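Local structure of glutamine amidotransferase domain-containing protein (Streptococcus mutans, 3L7N) at residues 29-34 with 38-43; 47-52 with 74-79; 111-116 with 192-197. The protein is probably a class I glutamine amidotransferase, expected to release ammonia from glutamine and pass it to an acceptor substrate that is not established. All blocks are in the same frame, centred on the assembly; numbering follows the deposited sequence.

Contact 1 of 3, residues 29-34 with 38-43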
ATOM      1  N   SER A  29       2.906  -2.108  16.848  1.00 27.34           N
ATOM      2  CA  SER A  29       3.542  -3.465  16.856  1.00 28.45           C
ATOM      3  C   SER A  29       3.731  -3.919  15.444  1.00 28.20           C
ATOM      4  O   SER A  29       3.160  -3.347  14.560  1.00 31.86           O
ATOM      5  CB  SER A  29       2.699  -4.476  17.645  1.00 27.76           C
ATOM      6  OG  SER A  29       1.320  -4.259  17.432  1.00 31.64           O
ATOM      7  N   MET A  30       4.538  -4.933  15.212  1.00 25.83           N
ATOM      8  CA  MET A  30       4.784  -5.357  13.850  1.00 25.16           C
ATOM      9  C   MET A  30       4.904  -6.860  13.714  1.00 25.61           C
ATOM     10  O   MET A  30       5.195  -7.534  14.665  1.00 27.97           O
ATOM     11  CB  MET A  30       6.038  -4.772  13.377  1.00 25.77           C
ATOM     12  CG  MET A  30       5.992  -3.379  13.110  1.00 29.44           C
ATOM     13  SD  MET A  30       7.630  -2.742  13.338  1.00 37.68           S
ATOM     14  CE  MET A  30       7.688  -1.519  12.113  1.00 40.09           C
ATOM     15  N   THR A  31       4.766  -7.379  12.502  1.00 24.24           N
ATOM     16  CA  THR A  31       5.027  -8.757  12.269  1.00 22.78           C
ATOM     17  C   THR A  31       5.899  -8.775  11.108  1.00 23.55           C
ATOM     18  O   THR A  31       5.519  -8.326  10.037  1.00 25.02           O
ATOM     19  CB  THR A  31       3.703  -9.550  11.936  1.00 23.45           C
ATOM     20  OG1 THR A  31       2.842  -9.558  13.083  1.00 23.78           O
ATOM     21  CG2 THR A  31       4.012 -10.971  11.554  1.00 20.78           C
ATOM     22  N   LYS A  32       7.090  -9.256  11.252  1.00 23.23           N
ATOM     23  CA  LYS A  32       7.929  -9.262  10.100  1.00 23.81           C
ATOM     24  C   LYS A  32       7.929 -10.664   9.461  1.00 24.77           C
ATOM     25  O   LYS A  32       8.727 -11.524   9.853  1.00 26.34           O
ATOM     26  CB  LYS A  32       9.304  -8.796  10.470  1.00 22.69           C
ATOM     27  CG  LYS A  32       9.340  -7.403  10.866  1.00 20.10           C
ATOM     28  CD  LYS A  32      10.613  -7.044  11.620  1.00 21.81           C
ATOM     29  CE  LYS A  32      10.531  -5.646  12.212  1.00 24.66           C
ATOM     30  NZ  LYS A  32      11.674  -5.333  13.039  1.00 29.97           N
ATOM     31  N   VAL A  33       6.977 -10.933   8.541  1.00 24.09           N
ATOM     32  CA  VAL A  33       6.805 -12.301   8.070  1.00 23.45           C
ATOM     33  C   VAL A  33       8.044 -12.888   7.422  1.00 24.44           C
ATOM     34  O   VAL A  33       8.322 -14.055   7.580  1.00 25.12           O
ATOM     35  CB  VAL A  33       5.619 -12.471   7.210  1.00 24.29           C
ATOM     36  CG1 VAL A  33       4.432 -11.973   7.916  1.00 23.48           C
ATOM     37  CG2 VAL A  33       5.797 -11.769   5.874  1.00 23.92           C
ATOM     38  N   TYR A  34       8.842 -12.043   6.776  1.00 24.50           N
ATOM     39  CA  TYR A  34      10.095 -12.475   6.176  1.00 24.41           C
ATOM     40  C   TYR A  34      11.097 -12.990   7.196  1.00 25.64           C
ATOM     41  O   TYR A  34      12.124 -13.603   6.802  1.00 28.31           O
ATOM     42  CB  TYR A  34      10.731 -11.334   5.301  1.00 23.66           C
ATOM     43  CG  TYR A  34      10.977 -10.070   6.049  1.00 23.69           C
ATOM     44  CD1 TYR A  34      12.231  -9.786   6.583  1.00 24.61           C
ATOM     45  CD2 TYR A  34       9.950  -9.149   6.254  1.00 25.91           C
ATOM     46  CE1 TYR A  34      12.454  -8.639   7.311  1.00 24.57           C
ATOM     47  CE2 TYR A  34      10.161  -7.998   6.969  1.00 25.69           C
ATOM     48  CZ  TYR A  34      11.423  -7.750   7.516  1.00 25.77           C
ATOM     49  OH  TYR A  34      11.637  -6.602   8.258  1.00 24.65           O
ATOM     50  N   LYS A  38       5.394 -15.013  13.402  1.00 32.81           N
ATOM     51  CA  LYS A  38       3.974 -15.568  13.299  1.00 35.20           C
ATOM     52  C   LYS A  38       2.934 -14.432  13.283  1.00 35.02           C
ATOM     53  O   LYS A  38       2.987 -13.519  14.119  1.00 35.35           O
ATOM     54  CB  LYS A  38       3.704 -16.493  14.472  1.00 35.66           C
ATOM     55  CG  LYS A  38       3.793 -17.925  14.186  1.00 39.93           C
ATOM     56  CD  LYS A  38       4.691 -18.272  13.038  1.00 45.01           C
ATOM     57  CE  LYS A  38       4.154 -19.638  12.452  1.00 55.45           C
ATOM     58  NZ  LYS A  38       4.851 -20.168  11.263  1.00 57.46           N
ATOM     59  N   LEU A  39       2.010 -14.483  12.316  1.00 35.37           N
ATOM     60  CA  LEU A  39       0.877 -13.520  12.246  1.00 34.78           C
ATOM     61  C   LEU A  39       0.085 -13.533  13.560  1.00 35.76           C
ATOM     62  O   LEU A  39      -0.075 -14.570  14.166  1.00 36.51           O
ATOM     63  CB  LEU A  39      -0.057 -13.908  11.121  1.00 33.90           C
ATOM     64  CG  LEU A  39      -0.177 -13.168   9.767  1.00 32.97           C
ATOM     65  CD1 LEU A  39       0.901 -12.136   9.470  1.00 29.41           C
ATOM     66  CD2 LEU A  39      -0.299 -14.173   8.642  1.00 32.52           C
ATOM     67  N   PRO A  40      -0.464 -12.375  13.964  1.00 36.68           N
ATOM     68  CA  PRO A  40      -1.331 -12.386  15.125  1.00 38.32           C
ATOM     69  C   PRO A  40      -2.442 -13.397  14.944  1.00 41.82           C
ATOM     70  O   PRO A  40      -3.021 -13.481  13.858  1.00 41.09           O
ATOM     71  CB  PRO A  40      -1.932 -10.966  15.139  1.00 36.43           C
ATOM     72  CG  PRO A  40      -1.222 -10.192  14.138  1.00 33.75           C
ATOM     73  CD  PRO A  40      -0.195 -11.010  13.477  1.00 36.33           C
ATOM     74  N   LYS A  41      -2.798 -14.125  16.006  1.00 46.42           N
ATOM     75  CA  LYS A  41      -3.992 -14.969  15.917  1.00 51.09           C
ATOM     76  C   LYS A  41      -5.335 -14.239  16.252  1.00 52.05           C
ATOM     77  O   LYS A  41      -6.395 -14.577  15.681  1.00 51.48           O
ATOM     78  CB  LYS A  41      -3.824 -16.273  16.688  1.00 52.38           C
ATOM     79  CG  LYS A  41      -3.104 -17.439  15.803  1.00 59.16           C
ATOM     80  CD  LYS A  41      -1.625 -17.724  16.308  1.00 67.03           C
ATOM     81  CE  LYS A  41      -1.618 -18.001  17.899  1.00 72.91           C
ATOM     82  NZ  LYS A  41      -0.234 -17.941  18.527  1.00 73.75           N
ATOM     83  N   ASP A  42      -5.234 -13.159  17.076  1.00 53.07           N
ATOM     84  CA  ASP A  42      -6.432 -12.346  17.582  1.00 53.28           C
ATOM     85  C   ASP A  42      -6.461 -10.973  16.998  1.00 51.89           C
ATOM     86  O   ASP A  42      -5.474 -10.170  17.208  1.00 53.85           O
ATOM     87  CB  ASP A  42      -6.348 -12.153  19.136  1.00 53.88           C
ATOM     88  CG  ASP A  42      -6.300 -13.436  19.854  1.00 59.88           C
ATOM     89  OD1 ASP A  42      -6.952 -14.388  19.362  1.00 66.30           O
ATOM     90  OD2 ASP A  42      -5.559 -13.553  20.870  1.00 61.59           O
ATOM     91  N   ILE A  43      -7.629 -10.567  16.516  1.00 47.60           N
ATOM     92  CA  ILE A  43      -7.815  -9.226  16.197  1.00 44.49           C
ATOM     93  C   ILE A  43      -7.871  -8.322  17.435  1.00 45.48           C
ATOM     94  O   ILE A  43      -7.995  -7.097  17.315  1.00 45.75           O
ATOM     95  CB  ILE A  43      -8.998  -9.009  15.322  1.00 43.80           C
ATOM     96  CG1 ILE A  43     -10.161  -9.757  15.817  1.00 40.97           C
ATOM     97  CG2 ILE A  43      -8.707  -9.419  13.990  1.00 42.51           C
ATOM     98  CD1 ILE A  43     -11.308  -8.908  15.985  1.00 39.53           C
TER
HETATM   99  O   HOH W   1       3.626 -10.868  15.227  1.00 29.40           O

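Contact 2 of 3, residues 47-52 with 74-79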
ATOM      1  N   ASP A  47      -6.169  -2.003  16.996  1.00 31.39           N
ATOM      2  CA  ASP A  47      -7.273  -1.163  16.624  1.00 29.57           C
ATOM      3  C   ASP A  47      -7.203  -0.909  15.121  1.00 29.33           C
ATOM      4  O   ASP A  47      -8.211  -0.639  14.493  1.00 31.02           O
ATOM      5  CB  ASP A  47      -7.160   0.181  17.334  1.00 27.67           C
ATOM      6  CG  ASP A  47      -7.321   0.070  18.853  1.00 30.79           C
ATOM      7  OD1 ASP A  47      -8.364  -0.496  19.334  1.00 29.21           O
ATOM      8  OD2 ASP A  47      -6.452   0.630  19.584  1.00 30.72           O
ATOM      9  N   MET A  48      -5.993  -0.893  14.571  1.00 26.51           N
ATOM     10  CA  MET A  48      -5.826  -0.650  13.180  1.00 25.12           C
ATOM     11  C   MET A  48      -4.722  -1.557  12.635  1.00 25.21           C
ATOM     12  O   MET A  48      -3.774  -1.845  13.335  1.00 26.13           O
ATOM     13  CB  MET A  48      -5.472   0.807  12.967  1.00 25.36           C
ATOM     14  CG  MET A  48      -4.968   1.164  11.607  1.00 26.12           C
ATOM     15  SD  MET A  48      -4.626   2.948  11.494  1.00 31.30           S
ATOM     16  CE  MET A  48      -4.266   3.153   9.754  1.00 18.95           C
ATOM     17  N   LEU A  49      -4.864  -2.007  11.382  1.00 23.16           N
ATOM     18  CA  LEU A  49      -3.985  -3.001  10.790  1.00 22.15           C
ATOM     19  C   LEU A  49      -3.502  -2.377   9.478  1.00 23.71           C
ATOM     20  O   LEU A  49      -4.313  -1.954   8.661  1.00 26.49           O
ATOM     21  CB  LEU A  49      -4.788  -4.266  10.483  1.00 20.42           C
ATOM     22  CG  LEU A  49      -4.094  -5.418   9.814  1.00 21.25           C
ATOM     23  CD1 LEU A  49      -2.936  -5.950  10.668  1.00 15.56           C
ATOM     24  CD2 LEU A  49      -5.099  -6.537   9.510  1.00 20.23           C
ATOM     25  N   ILE A  50      -2.212  -2.273   9.292  1.00 21.76           N
ATOM     26  CA  ILE A  50      -1.678  -1.692   8.115  1.00 20.68           C
ATOM     27  C   ILE A  50      -0.817  -2.744   7.538  1.00 22.42           C
ATOM     28  O   ILE A  50       0.058  -3.241   8.231  1.00 24.66           O
ATOM     29  CB  ILE A  50      -0.788  -0.493   8.491  1.00 20.52           C
ATOM     30  CG1 ILE A  50      -1.613   0.541   9.186  1.00 17.66           C
ATOM     31  CG2 ILE A  50      -0.079   0.053   7.309  1.00 14.27           C
ATOM     32  CD1 ILE A  50      -0.854   1.754   9.564  1.00 20.88           C
ATOM     33  N   LEU A  51      -1.093  -3.169   6.300  1.00 22.29           N
ATOM     34  CA  LEU A  51      -0.295  -4.225   5.667  1.00 23.88           C
ATOM     35  C   LEU A  51       0.465  -3.578   4.537  1.00 25.33           C
ATOM     36  O   LEU A  51      -0.145  -3.014   3.658  1.00 27.37           O
ATOM     37  CB  LEU A  51      -1.213  -5.347   5.069  1.00 23.02           C
ATOM     38  CG  LEU A  51      -2.196  -6.143   5.951  1.00 25.04           C
ATOM     39  CD1 LEU A  51      -3.516  -5.599   5.817  1.00 27.06           C
ATOM     40  CD2 LEU A  51      -2.239  -7.656   5.620  1.00 24.10           C
ATOM     41  N   MET A  52       1.799  -3.669   4.557  1.00 25.25           N
ATOM     42  CA  MET A  52       2.643  -3.036   3.558  1.00 25.82           C
ATOM     43  C   MET A  52       2.919  -3.940   2.346  1.00 27.50           C
ATOM     44  O   MET A  52       2.486  -5.065   2.312  1.00 27.96           O
ATOM     45  CB  MET A  52       3.966  -2.627   4.196  1.00 26.60           C
ATOM     46  CG  MET A  52       3.828  -1.443   5.162  1.00 23.83           C
ATOM     47  SD  MET A  52       3.298   0.054   4.346  1.00 26.14           S
ATOM     48  CE  MET A  52       2.206   0.452   5.571  1.00 23.97           C
ATOM     49  N   VAL A  74      -4.901 -13.160   4.213  1.00 26.84           N
ATOM     50  CA  VAL A  74      -6.314 -12.949   3.786  1.00 26.93           C
ATOM     51  C   VAL A  74      -7.322 -13.195   4.957  1.00 27.99           C
ATOM     52  O   VAL A  74      -8.157 -12.318   5.279  1.00 28.10           O
ATOM     53  CB  VAL A  74      -6.702 -13.790   2.573  1.00 27.79           C
ATOM     54  CG1 VAL A  74      -8.196 -13.653   2.305  1.00 25.71           C
ATOM     55  CG2 VAL A  74      -5.874 -13.382   1.326  1.00 22.17           C
ATOM     56  N   LYS A  75      -7.192 -14.298   5.645  1.00 28.21           N
ATOM     57  CA  LYS A  75      -8.096 -14.525   6.760  1.00 30.37           C
ATOM     58  C   LYS A  75      -7.938 -13.485   7.820  1.00 29.19           C
ATOM     59  O   LYS A  75      -8.919 -13.076   8.458  1.00 29.99           O
ATOM     60  CB  LYS A  75      -7.920 -15.908   7.355  1.00 31.80           C
ATOM     61  CG  LYS A  75      -8.103 -17.021   6.376  1.00 40.41           C
ATOM     62  CD  LYS A  75      -8.862 -18.230   7.048  1.00 54.70           C
ATOM     63  CE  LYS A  75      -8.824 -19.501   6.108  1.00 57.65           C
ATOM     64  NZ  LYS A  75      -8.504 -20.715   6.919  1.00 56.67           N
ATOM     65  N   LEU A  76      -6.706 -13.055   8.064  1.00 28.75           N
ATOM     66  CA  LEU A  76      -6.492 -12.056   9.137  1.00 27.07           C
ATOM     67  C   LEU A  76      -7.221 -10.732   8.744  1.00 27.31           C
ATOM     68  O   LEU A  76      -7.958 -10.126   9.583  1.00 26.53           O
ATOM     69  CB  LEU A  76      -4.995 -11.841   9.412  1.00 24.92           C
ATOM     70  CG  LEU A  76      -4.663 -10.620  10.201  1.00 22.77           C
ATOM     71  CD1 LEU A  76      -4.902 -10.818  11.640  1.00 21.53           C
ATOM     72  CD2 LEU A  76      -3.261 -10.240   9.971  1.00 24.73           C
ATOM     73  N   ILE A  77      -7.112 -10.332   7.442  1.00 26.43           N
ATOM     74  CA  ILE A  77      -7.898  -9.163   6.951  1.00 25.77           C
ATOM     75  C   ILE A  77      -9.443  -9.366   7.180  1.00 27.50           C
ATOM     76  O   ILE A  77     -10.122  -8.502   7.727  1.00 28.72           O
ATOM     77  CB  ILE A  77      -7.634  -8.847   5.526  1.00 24.55           C
ATOM     78  CG1 ILE A  77      -6.279  -8.212   5.352  1.00 22.68           C
ATOM     79  CG2 ILE A  77      -8.653  -7.869   5.019  1.00 23.73           C
ATOM     80  CD1 ILE A  77      -5.653  -8.584   4.081  1.00 17.91           C
ATOM     81  N   GLN A  78      -9.957 -10.517   6.809  1.00 27.33           N
ATOM     82  CA  GLN A  78     -11.345 -10.747   6.950  1.00 26.94           C
ATOM     83  C   GLN A  78     -11.803 -10.679   8.383  1.00 29.59           C
ATOM     84  O   GLN A  78     -12.888 -10.082   8.666  1.00 29.86           O
ATOM     85  CB  GLN A  78     -11.704 -12.057   6.365  1.00 25.99           C
ATOM     86  CG  GLN A  78     -11.548 -12.115   4.957  1.00 23.50           C
ATOM     87  CD  GLN A  78     -11.608 -13.458   4.487  1.00 25.35           C
ATOM     88  OE1 GLN A  78     -11.777 -13.695   3.329  1.00 28.82           O
ATOM     89  NE2 GLN A  78     -11.481 -14.396   5.389  1.00 27.95           N
ATOM     90  N   LYS A  79     -11.024 -11.326   9.320  1.00 30.85           N
ATOM     91  CA  LYS A  79     -11.330 -11.216  10.782  1.00 32.60           C
ATOM     92  C   LYS A  79     -11.317  -9.793  11.174  1.00 32.61           C
ATOM     93  O   LYS A  79     -12.207  -9.323  11.874  1.00 34.33           O
ATOM     94  CB  LYS A  79     -10.339 -12.018  11.650  1.00 33.17           C
ATOM     95  CG  LYS A  79     -10.316 -13.614  11.326  1.00 41.87           C
ATOM     96  CD  LYS A  79      -9.609 -14.476  12.487  1.00 50.99           C
ATOM     97  CE  LYS A  79     -10.423 -14.409  13.925  1.00 54.50           C
ATOM     98  NZ  LYS A  79      -9.478 -14.405  15.196  1.00 49.47           N
TER

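Contact 3 of 3, residues 111-116 with 192-197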
ATOM      1  N   LYS A 111       2.857  -1.108 -16.013  1.00 49.09           N
ATOM      2  CA  LYS A 111       3.691  -1.115 -14.804  1.00 47.69           C
ATOM      3  C   LYS A 111       4.283   0.246 -14.496  1.00 47.18           C
ATOM      4  O   LYS A 111       4.541   1.029 -15.385  1.00 48.99           O
ATOM      5  CB  LYS A 111       4.744  -2.198 -14.869  1.00 47.98           C
ATOM      6  CG  LYS A 111       6.135  -1.754 -15.095  1.00 48.70           C
ATOM      7  CD  LYS A 111       6.962  -3.005 -15.464  1.00 50.73           C
ATOM      8  CE  LYS A 111       8.089  -3.220 -14.490  1.00 52.79           C
ATOM      9  NZ  LYS A 111       8.458  -4.696 -14.353  1.00 51.27           N
ATOM     10  N   GLU A 112       4.394   0.565 -13.222  1.00 46.75           N
ATOM     11  CA  GLU A 112       4.712   1.935 -12.812  1.00 45.66           C
ATOM     12  C   GLU A 112       5.734   1.948 -11.657  1.00 46.36           C
ATOM     13  O   GLU A 112       5.535   1.312 -10.614  1.00 48.30           O
ATOM     14  CB  GLU A 112       3.457   2.689 -12.407  1.00 43.84           C
ATOM     15  CG  GLU A 112       2.435   2.868 -13.484  1.00 43.61           C
ATOM     16  CD  GLU A 112       1.110   3.481 -12.934  1.00 48.81           C
ATOM     17  OE1 GLU A 112       0.611   4.530 -13.494  1.00 51.45           O
ATOM     18  OE2 GLU A 112       0.617   2.980 -11.895  1.00 47.94           O
ATOM     19  N   ILE A 113       6.810   2.690 -11.855  1.00 45.75           N
ATOM     20  CA  ILE A 113       7.936   2.717 -10.934  1.00 43.65           C
ATOM     21  C   ILE A 113       8.481   4.129 -10.943  1.00 43.07           C
ATOM     22  O   ILE A 113       9.166   4.503 -11.848  1.00 43.54           O
ATOM     23  CB  ILE A 113       9.060   1.766 -11.419  1.00 42.60           C
ATOM     24  CG1 ILE A 113       8.599   0.305 -11.390  1.00 39.84           C
ATOM     25  CG2 ILE A 113      10.284   1.987 -10.637  1.00 44.62           C
ATOM     26  CD1 ILE A 113       9.710  -0.684 -11.566  1.00 35.48           C
ATOM     27  N   GLY A 114       8.094   4.929  -9.992  1.00 42.26           N
ATOM     28  CA  GLY A 114       8.542   6.258  -9.970  1.00 43.18           C
ATOM     29  C   GLY A 114       7.502   7.119  -9.433  1.00 45.27           C
ATOM     30  O   GLY A 114       6.569   6.647  -8.875  1.00 46.57           O
ATOM     31  N   ASN A 115       7.644   8.418  -9.603  1.00 47.69           N
ATOM     32  CA  ASN A 115       6.668   9.335  -9.053  1.00 49.75           C
ATOM     33  C   ASN A 115       5.755   9.925 -10.120  1.00 49.74           C
ATOM     34  O   ASN A 115       6.197  10.690 -10.954  1.00 49.80           O
ATOM     35  CB  ASN A 115       7.346  10.429  -8.218  1.00 50.28           C
ATOM     36  CG  ASN A 115       8.191   9.867  -7.116  1.00 51.83           C
ATOM     37  OD1 ASN A 115       9.388   9.998  -7.137  1.00 57.64           O
ATOM     38  ND2 ASN A 115       7.558   9.183  -6.165  1.00 54.68           N
ATOM     39  N   TYR A 116       4.480   9.487 -10.116  1.00 49.86           N
ATOM     40  CA  TYR A 116       3.502   9.922 -11.123  1.00 49.10           C
ATOM     41  C   TYR A 116       2.223  10.494 -10.510  1.00 49.09           C
ATOM     42  O   TYR A 116       1.947  10.311  -9.315  1.00 49.01           O
ATOM     43  CB  TYR A 116       3.197   8.820 -12.089  1.00 47.91           C
ATOM     44  CG  TYR A 116       4.394   8.366 -12.874  1.00 49.12           C
ATOM     45  CD1 TYR A 116       4.853   9.095 -13.978  1.00 48.88           C
ATOM     46  CD2 TYR A 116       5.064   7.202 -12.536  1.00 48.94           C
ATOM     47  CE1 TYR A 116       5.947   8.671 -14.702  1.00 49.74           C
ATOM     48  CE2 TYR A 116       6.137   6.746 -13.284  1.00 50.97           C
ATOM     49  CZ  TYR A 116       6.591   7.493 -14.347  1.00 51.56           C
ATOM     50  OH  TYR A 116       7.705   7.068 -15.051  1.00 55.01           O
ATOM     51  N   ALA A 192      18.053  -0.670  -4.876  1.00 45.56           N
ATOM     52  CA  ALA A 192      19.093  -1.671  -4.631  1.00 46.73           C
ATOM     53  C   ALA A 192      18.594  -3.025  -4.922  1.00 48.66           C
ATOM     54  O   ALA A 192      19.337  -3.878  -5.314  1.00 49.66           O
ATOM     55  CB  ALA A 192      19.580  -1.586  -3.223  1.00 45.85           C
ATOM     56  N   GLN A 193      17.293  -3.238  -4.723  1.00 52.76           N
ATOM     57  CA  GLN A 193      16.663  -4.565  -5.029  1.00 55.29           C
ATOM     58  C   GLN A 193      16.317  -4.774  -6.535  1.00 56.48           C
ATOM     59  O   GLN A 193      16.236  -5.906  -7.002  1.00 55.31           O
ATOM     60  CB  GLN A 193      15.428  -4.831  -4.136  1.00 53.82           C
ATOM     61  CG  GLN A 193      15.155  -6.336  -3.937  1.00 57.92           C
ATOM     62  CD  GLN A 193      16.363  -7.104  -3.160  1.00 63.52           C
ATOM     63  OE1 GLN A 193      17.262  -6.463  -2.545  1.00 63.60           O
ATOM     64  NE2 GLN A 193      16.334  -8.438  -3.193  1.00 61.03           N
ATOM     65  N   GLU A 194      16.129  -3.672  -7.270  1.00 59.35           N
ATOM     66  CA  GLU A 194      15.623  -3.752  -8.647  1.00 63.07           C
ATOM     67  C   GLU A 194      16.656  -4.188  -9.631  1.00 65.84           C
ATOM     68  O   GLU A 194      17.627  -3.487  -9.871  1.00 66.15           O
ATOM     69  CB  GLU A 194      15.010  -2.423  -9.096  1.00 62.63           C
ATOM     70  CG  GLU A 194      14.077  -2.551 -10.329  1.00 64.27           C
ATOM     71  CD  GLU A 194      12.978  -3.643 -10.155  1.00 68.22           C
ATOM     72  OE1 GLU A 194      11.956  -3.387  -9.435  1.00 67.16           O
ATOM     73  OE2 GLU A 194      13.160  -4.763 -10.713  1.00 69.83           O
ATOM     74  N   ASP A 195      16.411  -5.325 -10.258  1.00 69.98           N
ATOM     75  CA  ASP A 195      17.213  -5.756 -11.432  1.00 74.65           C
ATOM     76  C   ASP A 195      16.945  -4.954 -12.740  1.00 75.57           C
ATOM     77  O   ASP A 195      15.853  -5.036 -13.349  1.00 76.32           O
ATOM     78  CB  ASP A 195      17.061  -7.252 -11.664  1.00 75.46           C
ATOM     79  CG  ASP A 195      17.851  -8.068 -10.650  1.00 81.24           C
ATOM     80  OD1 ASP A 195      18.983  -7.605 -10.246  1.00 84.53           O
ATOM     81  OD2 ASP A 195      17.343  -9.137 -10.209  1.00 84.63           O
ATOM     82  N   ASP A 196      17.942  -4.193 -13.157  1.00 76.49           N
ATOM     83  CA  ASP A 196      17.846  -3.428 -14.391  1.00 77.56           C
ATOM     84  C   ASP A 196      16.766  -2.438 -14.337  1.00 77.02           C
ATOM     85  O   ASP A 196      15.776  -2.584 -15.005  1.00 77.82           O
ATOM     86  CB  ASP A 196      17.625  -4.348 -15.587  1.00 77.69           C
ATOM     87  CG  ASP A 196      18.906  -4.637 -16.328  1.00 80.92           C
ATOM     88  OD1 ASP A 196      19.528  -3.655 -16.905  1.00 79.84           O
ATOM     89  OD2 ASP A 196      19.342  -5.831 -16.294  1.00 83.20           O
ATOM     90  N   LEU A 197      16.955  -1.408 -13.533  1.00 76.59           N
ATOM     91  CA  LEU A 197      16.089  -0.263 -13.588  1.00 75.79           C
ATOM     92  C   LEU A 197      16.533   0.631 -14.768  1.00 77.26           C
ATOM     93  O   LEU A 197      15.744   1.423 -15.324  1.00 76.99           O
ATOM     94  CB  LEU A 197      16.161   0.489 -12.280  1.00 74.00           C
ATOM     95  CG  LEU A 197      15.339   1.738 -12.224  1.00 71.52           C
ATOM     96  CD1 LEU A 197      13.903   1.415 -11.985  1.00 65.98           C
ATOM     97  CD2 LEU A 197      15.862   2.631 -11.182  1.00 69.38           C
TER

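Contact 1 of 3, residues 29-34 with 38-43
The end of strand 27-32 and the loop around Lys38 and Leu39 come nearest with 6.3 Å between Thr31 CA and Leu39 CA, and 6.8 Å separates Val33 CA from Lys38 CA. No backbone pairing joins them, and the loop is held by side chains and one water. Thr31 is at the centre. With CG2 anti to its backbone N and OG1 beside that N (chi1 -66°), it presents both branches to the loop. The methyl CG2 of Thr31 lies 3.9 Å from Leu39 CD1, the two side chains set roughly perpendicular, and it also packs against the carbonyl of Lys38. OG1 turns to the Pro40 ring, which offers the carbon next to its nitrogen: Pro40 CD is 3.4 Å from Thr31 OG1. Thr31 OG1 is also 2.6 Å from a water that donates to Lys38 O at 2.9 Å, linking the hydroxyl to a carbonyl that stands 4.1 Å from Thr31 OG1, too far for a direct bond. Beyond the strand end, Val33 adds a purely apolar touch, its CG1 meeting Leu39 CD1 at 3.9 Å. A single methyl of Leu39 therefore packs against both Thr31 and Val33, while Lys38 starts its side chain away from the strand. Strand 27-32 is the outermost strand at this end of the mixed sheet, parallel to strand 2-7 and bonded to it through Ser29 and Thr31, with Val33 extending the pairing to Leu7. The loop must pass strand 2-7 to reach strand 48-51 on its other side. On the way Pro40 rests on His4 and Leu39 on Ile6, and helix 70-82 covers Leu39 and Val33 through Glu73, with Ala72 also against Leu39.

Contact 2 of 3, residues 47-52 with 74-79
The helical bond from Lys79 N to Lys75 O, 2.9 Å long, and its neighbour from Gln78 N to Val74 O, 3.0 Å, fix the turn from which Leu76 and Ile77 reach across to Leu49 and Leu51. Everything that crosses between helix and strand is apolar and buried. Ile77 lays its one longer branch, CG1 and CD1, against both methyls of Leu51. Ile77 CG1 sits 3.8 Å from Leu51 CD1, and Ile77 CD1 lies 3.9 Å from Leu51 CD2, so the end of the isoleucine runs obliquely across the leucine fork. Its CG1 is anti to the carbonyl carbon (chi1 -73°), which turns the longer branch to the sheet although its first bond does not aim at the strand. These two residues belong to a beta-alpha-beta crossover, strand 48-51, helix 70-82 and strand 86-90, a building block of the parallel half of this amidotransferase fold. Leu51 also touches residues at the junction of strand 86-90 and helix 92-100, where Gly89, Cys91 and Gly93 match the nucleophile elbow that carries the catalytic cysteine in class I relatives. Further back along the strand, Leu49 holds CG anti to its backbone N (chi1 178°) and points its CD2 at Leu76, 4.2 Å from Leu76 CD2, a looser touch. The backbones at this level are well apart, with 8.2 Å between Leu49 CA and Ile77 CA, the gap between strand and helix being filled by the Leu49-Leu76 and Leu51-Ile77 pairs. Strand 48-51 runs between strands 2-7 and 86-90, with Met48 bonded to Arg2 and His4 and Leu49 to Ile86 and Val88. Helix 92-100 flanks helix 70-82, its Ala100 touching both Ile77 and Val74.

Contact 3 of 3, residues 111-116 with 192-197
Ile113 keeps CG2 anti to its backbone N and CG1 beside it (chi1 -65°), while Leu197 has CG anti to N (chi1 178°), and these two settings bring a methyl of each together across the contact. It joins the antiparallel part of the mixed sheet in this class I amidotransferase domain, at the end of strand 106-113, to the segment that leaves helix 184-193. Ile113 CG2 lies 3.9 Å from Leu197 CD1, the two side chains running antiparallel alongside each other. The backbones stay apart, with 9.1 Å between Ile113 CA and Leu197 CA. Met213 of helix 210-214 packs on both side chains, and Ala210 adds to the cover of Leu197. Just after Ile113 the chain bends sharply at Gly114 and enters strand 115-120.

Glu194, the first residue beyond the helix, approaches the other branch of Ile113. Its side chain is bent partway along, which brings OE1 toward the end of the Ile113 side chain. Lys111 NZ remains 5.9 Å from Glu194 OE2, so any attraction between them is long-range. Glu194 OE1 does double duty: it lies 4.1 Å from Ile113 CD1 and accepts a hydrogen bond from Trp142 NE1 on strand 136-143.

In the fold
Contacts 1 and 2 are neighbours, their centres 10 Å apart on the parallel end of the sheet, and helix 70-82 serves both. They touch directly: Lys79 NZ probably bonds to Lys41 O, and Leu39 packs on Leu76. Contact 2 is wholly buried and apolar, between strand and helix. Contact 1, at the sheet margin, is partly open and mixes methyl packing with a water bridge. Contact 3 is far away, with centres 28 Å from contact 1 and 27 Å from contact 2, and lies on the opposite side of the chain centre from contact 2. Also buried, it is the smallest of the three and brings a carboxylate up to an apolar side chain.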